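Local coordinates for protein P450 epoxidase (Sorangium cellulosum, PDB 1Q5D) that belongs to the cytochrome P450 family and holds a haem group in a largely helical fold, with the ligand EPB bound in a pocket of its own, at residues 124-129 / 375-380; 381-384 / 388-391. All blocks are in the same frame, centred on the assembly; numbering follows the deposited sequence.

Contact 1: 124-129 / 375-380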
loop_
_atom_site.group_PDB
_atom_site.type_symbol
_atom_site.label_atom_id
_atom_site.label_comp_id
_atom_site.label_asym_id
_atom_site.label_seq_id
_atom_site.Cartn_x
_atom_site.Cartn_y
_atom_site.Cartn_z
ATOM N N ALA A 124 -18.805 -11.076 3.211
ATOM C CA ALA A 124 -19.077 -12.111 4.204
ATOM C C ALA A 124 -17.801 -12.749 4.739
ATOM O O ALA A 124 -17.657 -12.945 5.936
ATOM C CB ALA A 124 -20.003 -13.196 3.613
ATOM N N GLU A 125 -16.895 -13.113 3.839
ATOM C CA GLU A 125 -15.658 -13.791 4.241
ATOM C C GLU A 125 -14.780 -12.868 5.088
ATOM O O GLU A 125 -14.186 -13.292 6.083
ATOM C CB GLU A 125 -14.890 -14.303 3.008
ATOM C CG GLU A 125 -13.547 -14.953 3.322
ATOM C CD GLU A 125 -13.675 -16.270 4.078
ATOM O OE1 GLU A 125 -12.629 -16.893 4.369
ATOM O OE2 GLU A 125 -14.818 -16.681 4.406
ATOM N N ILE A 126 -14.708 -11.596 4.711
ATOM C CA ILE A 126 -13.929 -10.642 5.508
ATOM C C ILE A 126 -14.496 -10.513 6.925
ATOM O O ILE A 126 -13.748 -10.543 7.923
ATOM C CB ILE A 126 -13.836 -9.262 4.804
ATOM C CG1 ILE A 126 -13.114 -9.386 3.463
ATOM C CG2 ILE A 126 -13.151 -8.237 5.718
ATOM C CD1 ILE A 126 -13.304 -8.182 2.504
ATOM N N GLN A 127 -15.821 -10.382 7.036
ATOM C CA GLN A 127 -16.457 -10.305 8.356
ATOM C C GLN A 127 -16.184 -11.548 9.211
ATOM O O GLN A 127 -15.884 -11.440 10.384
ATOM C CB GLN A 127 -17.979 -10.104 8.224
ATOM C CG GLN A 127 -18.682 -9.853 9.555
ATOM C CD GLN A 127 -18.358 -8.506 10.163
ATOM O OE1 GLN A 127 -18.691 -7.476 9.589
ATOM N NE2 GLN A 127 -17.745 -8.507 11.343
ATOM N N ARG A 128 -16.344 -12.725 8.619
ATOM C CA ARG A 128 -15.980 -13.994 9.244
ATOM C C ARG A 128 -14.555 -13.980 9.823
ATOM O O ARG A 128 -14.328 -14.366 10.973
ATOM C CB ARG A 128 -16.076 -15.079 8.179
ATOM C CG ARG A 128 -15.764 -16.485 8.614
ATOM C CD ARG A 128 -16.480 -17.509 7.754
ATOM N NE ARG A 128 -17.668 -16.911 7.150
ATOM C CZ ARG A 128 -17.872 -16.768 5.839
ATOM N NH1 ARG A 128 -16.974 -17.185 4.963
ATOM N NH2 ARG A 128 -18.987 -16.203 5.398
ATOM N N THR A 129 -13.592 -13.564 9.006
ATOM C CA THR A 129 -12.196 -13.551 9.431
ATOM C C THR A 129 -12.034 -12.600 10.621
ATOM O O THR A 129 -11.473 -12.970 11.648
ATOM C CB THR A 129 -11.305 -13.144 8.251
ATOM O OG1 THR A 129 -11.504 -14.075 7.174
ATOM C CG2 THR A 129 -9.823 -13.306 8.597
ATOM N N ALA A 375 -11.084 -2.351 5.579
ATOM C CA ALA A 375 -10.892 -1.474 6.723
ATOM C C ALA A 375 -12.228 -1.080 7.358
ATOM O O ALA A 375 -12.342 -0.975 8.575
ATOM C CB ALA A 375 -10.082 -0.235 6.326
ATOM N N GLU A 376 -13.239 -0.872 6.527
ATOM C CA GLU A 376 -14.569 -0.542 7.044
ATOM C C GLU A 376 -15.065 -1.657 7.956
ATOM O O GLU A 376 -15.504 -1.420 9.082
ATOM C CB GLU A 376 -15.528 -0.359 5.874
ATOM C CG GLU A 376 -16.622 0.663 6.114
ATOM C CD GLU A 376 -17.617 0.695 4.971
ATOM O OE1 GLU A 376 -17.222 0.381 3.813
ATOM O OE2 GLU A 376 -18.797 1.023 5.235
ATOM N N ILE A 377 -14.963 -2.881 7.475
ATOM C CA ILE A 377 -15.369 -4.041 8.275
ATOM C C ILE A 377 -14.504 -4.211 9.521
ATOM O O ILE A 377 -15.017 -4.394 10.616
ATOM C CB ILE A 377 -15.326 -5.314 7.409
ATOM C CG1 ILE A 377 -16.456 -5.287 6.379
ATOM C CG2 ILE A 377 -15.440 -6.561 8.277
ATOM C CD1 ILE A 377 -16.304 -6.330 5.282
ATOM N N ALA A 378 -13.183 -4.128 9.362
ATOM C CA ALA A 378 -12.263 -4.380 10.476
ATOM C C ALA A 378 -12.348 -3.323 11.566
ATOM O O ALA A 378 -12.409 -3.647 12.757
ATOM C CB ALA A 378 -10.806 -4.472 9.964
ATOM N N VAL A 379 -12.320 -2.061 11.155
ATOM C CA VAL A 379 -12.336 -0.942 12.092
ATOM C C VAL A 379 -13.748 -0.732 12.652
ATOM O O VAL A 379 -13.906 -0.538 13.856
ATOM C CB VAL A 379 -11.836 0.367 11.465
ATOM C CG1 VAL A 379 -11.830 1.504 12.519
ATOM C CG2 VAL A 379 -10.436 0.189 10.834
ATOM N N GLY A 380 -14.758 -0.788 11.788
ATOM C CA GLY A 380 -16.142 -0.700 12.242
ATOM C C GLY A 380 -16.444 -1.753 13.309
ATOM O O GLY A 380 -16.915 -1.427 14.398
#
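Ile377 packs against Ile126 and Gln127 where helix 368-385 meets helix 123-137. The methyl CD1 of Ile377 meets the branch methyl CG2 of Ile126 at 3.7 Å and lies 3.9 Å from Ile126 CB. The second branch of Ile377 also takes part: its CG2 is 3.8 Å from Ile126 CG2. The two side chains cross at about a right angle. Ile126 CG2 touches both branches of Ile377. In Ile126, CG2 stands anti to the backbone N, and this methyl is the one turned to the other helix.

Gln127 adds the second half of the contact. Its chain bends at chi2 (70°), which brings the amide over to Ile377. Gln127 OE1 lies 3.6 Å from Ile377 CG2, and CD follows at 4.0 Å from the same methyl. This is van der Waals contact with no hydrogen bond. The other end of the amide, NE2, is hydrogen-bonded to Thr381 OG1, one turn further along helix 368-385, and to Asp131 OD1 on its own helix. These two bonds hold the amide beside Ile377.

Further out, Val130 and Arg123 also touch Ile377, and Leu373 and Glu374 touch Ile126, whose side chain is about 10 Å from the haem. The helix pair is thus joined by apolar packing, with its polar link made by the Gln127 amide.

Contact 2: 381-384 / 388-391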
loop_
_atom_site.group_PDB
_atom_site.type_symbol
_atom_site.label_atom_id
_atom_site.label_comp_id
_atom_site.label_asym_id
_atom_site.label_seq_id
_atom_site.Cartn_x
_atom_site.Cartn_y
_atom_site.Cartn_z
ATOM N N THR A 381 -16.129 -3.012 13.012
ATOM C CA THR A 381 -16.396 -4.121 13.938
ATOM C C THR A 381 -15.718 -3.984 15.290
ATOM O O THR A 381 -16.357 -4.168 16.342
ATOM C CB THR A 381 -15.960 -5.448 13.314
ATOM O OG1 THR A 381 -16.771 -5.743 12.171
ATOM C CG2 THR A 381 -16.218 -6.612 14.275
ATOM N N ILE A 382 -14.415 -3.702 15.279
ATOM C CA ILE A 382 -13.669 -3.665 16.532
ATOM C C ILE A 382 -14.211 -2.613 17.505
ATOM O O ILE A 382 -14.310 -2.862 18.709
ATOM C CB ILE A 382 -12.115 -3.567 16.308
ATOM C CG1 ILE A 382 -11.373 -3.920 17.601
ATOM C CG2 ILE A 382 -11.715 -2.204 15.783
ATOM C CD1 ILE A 382 -9.869 -4.162 17.434
ATOM N N PHE A 383 -14.585 -1.452 16.979
ATOM C CA PHE A 383 -15.133 -0.374 17.798
ATOM C C PHE A 383 -16.599 -0.581 18.187
ATOM O O PHE A 383 -17.042 -0.050 19.202
ATOM C CB PHE A 383 -14.958 0.989 17.105
ATOM C CG PHE A 383 -13.588 1.579 17.293
ATOM C CD1 PHE A 383 -12.739 1.764 16.204
ATOM C CD2 PHE A 383 -13.133 1.915 18.566
ATOM C CE1 PHE A 383 -11.459 2.282 16.378
ATOM C CE2 PHE A 383 -11.869 2.445 18.750
ATOM C CZ PHE A 383 -11.025 2.634 17.650
ATOM N N ARG A 384 -17.347 -1.329 17.376
ATOM C CA ARG A 384 -18.737 -1.660 17.708
ATOM C C ARG A 384 -18.761 -2.709 18.808
ATOM O O ARG A 384 -19.601 -2.674 19.705
ATOM C CB ARG A 384 -19.489 -2.192 16.478
ATOM C CG ARG A 384 -20.171 -1.125 15.642
ATOM C CD ARG A 384 -21.235 -1.658 14.685
ATOM N NE ARG A 384 -20.681 -2.582 13.693
ATOM C CZ ARG A 384 -20.101 -2.209 12.556
ATOM N NH1 ARG A 384 -19.984 -0.932 12.248
ATOM N NH2 ARG A 384 -19.634 -3.115 11.722
ATOM N N GLU A 388 -15.250 0.918 24.200
ATOM C CA GLU A 388 -14.447 1.553 25.242
ATOM C C GLU A 388 -12.948 1.259 25.103
ATOM O O GLU A 388 -12.170 1.577 26.002
ATOM C CB GLU A 388 -14.938 1.118 26.627
ATOM C CG GLU A 388 -16.452 1.194 26.811
ATOM C CD GLU A 388 -17.012 2.582 26.539
ATOM O OE1 GLU A 388 -16.370 3.581 26.939
ATOM O OE2 GLU A 388 -18.094 2.677 25.920
ATOM N N MET A 389 -12.549 0.654 23.984
ATOM C CA MET A 389 -11.141 0.326 23.731
ATOM C C MET A 389 -10.209 1.510 23.994
ATOM O O MET A 389 -10.518 2.638 23.622
ATOM C CB MET A 389 -10.965 -0.153 22.286
ATOM C CG MET A 389 -9.548 -0.564 21.905
ATOM S SD MET A 389 -9.410 -0.979 20.124
ATOM C CE MET A 389 -11.115 -1.307 19.737
ATOM N N LYS A 390 -9.069 1.249 24.629
ATOM C CA LYS A 390 -8.093 2.296 24.926
ATOM C C LYS A 390 -6.687 1.840 24.589
ATOM O O LYS A 390 -6.369 0.660 24.706
ATOM C CB LYS A 390 -8.126 2.660 26.416
ATOM C CG LYS A 390 -9.330 3.473 26.863
ATOM C CD LYS A 390 -8.962 4.451 27.986
ATOM C CE LYS A 390 -8.332 3.745 29.189
ATOM N NZ LYS A 390 -8.277 4.647 30.390
ATOM N N LEU A 391 -5.845 2.788 24.188
ATOM C CA LEU A 391 -4.414 2.557 23.997
ATOM C C LEU A 391 -3.730 2.160 25.305
ATOM O O LEU A 391 -3.799 2.896 26.293
ATOM C CB LEU A 391 -3.755 3.840 23.482
ATOM C CG LEU A 391 -2.952 3.803 22.186
ATOM C CD1 LEU A 391 -2.037 5.023 22.096
ATOM C CD2 LEU A 391 -2.161 2.501 22.062
#
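Met389 has CG anti to the backbone N (chi1 -178°) and stays extended at chi2. It then bends at chi3 (-20°), which folds the methyl CE back to helix 368-385. There it meets Ile382, whose CG1 is also anti to its own backbone N and points its branch at the methionine. Ile382 CG1 and Met389 CE are 3.4 Å apart, tighter than usual for two carbons. The end methyl CD1 of Ile382 lies 3.9 Å from Met389 CE and 4.2 Å from Met389 SD. The two side chains cross at about a right angle.

Phe383 presents a ring face to the same methyl. Met389 CE sits 4.3 Å from the centroid of the Phe383 ring and 25° off the ring normal, a CH-pi contact. The sulfur lies more obliquely, with SD 5.0 Å from that centroid, and makes a Met-aromatic contact. The one methyl thus touches both an aliphatic branch and an aromatic face.

Leu271 of helix 257-272 touches both Phe383 and Met389. Val411 and Leu413 also lie against Met389, and Leu134 against Ile382. Lys390, the next residue, shares backbone hydrogen bonds with Ile412. The contact is a buried apolar cluster with a Met-aromatic motif, formed where the chain turns from the end of helix 368-385 into a small antiparallel sheet of this P450 fold.

In the fold
The chain reaches helix 123-137 after several earlier helices and strands. From there, 245 residues, just over half of them helical, separate segments 124-129 and 375-380; contact 1 closes that long loop. Contact 2 follows in series and closes a very short one, with three residues between segments 381-384 and 388-391, the first still helical. The loops neither nest nor cross. Both contacts use helix 368-385, and their centres are 14 Å apart. Gln127 of contact 1 reaches Thr381 of contact 2 through a probable hydrogen bond. Together they tie helix 123-137 and the strand 390-391 region to one helix.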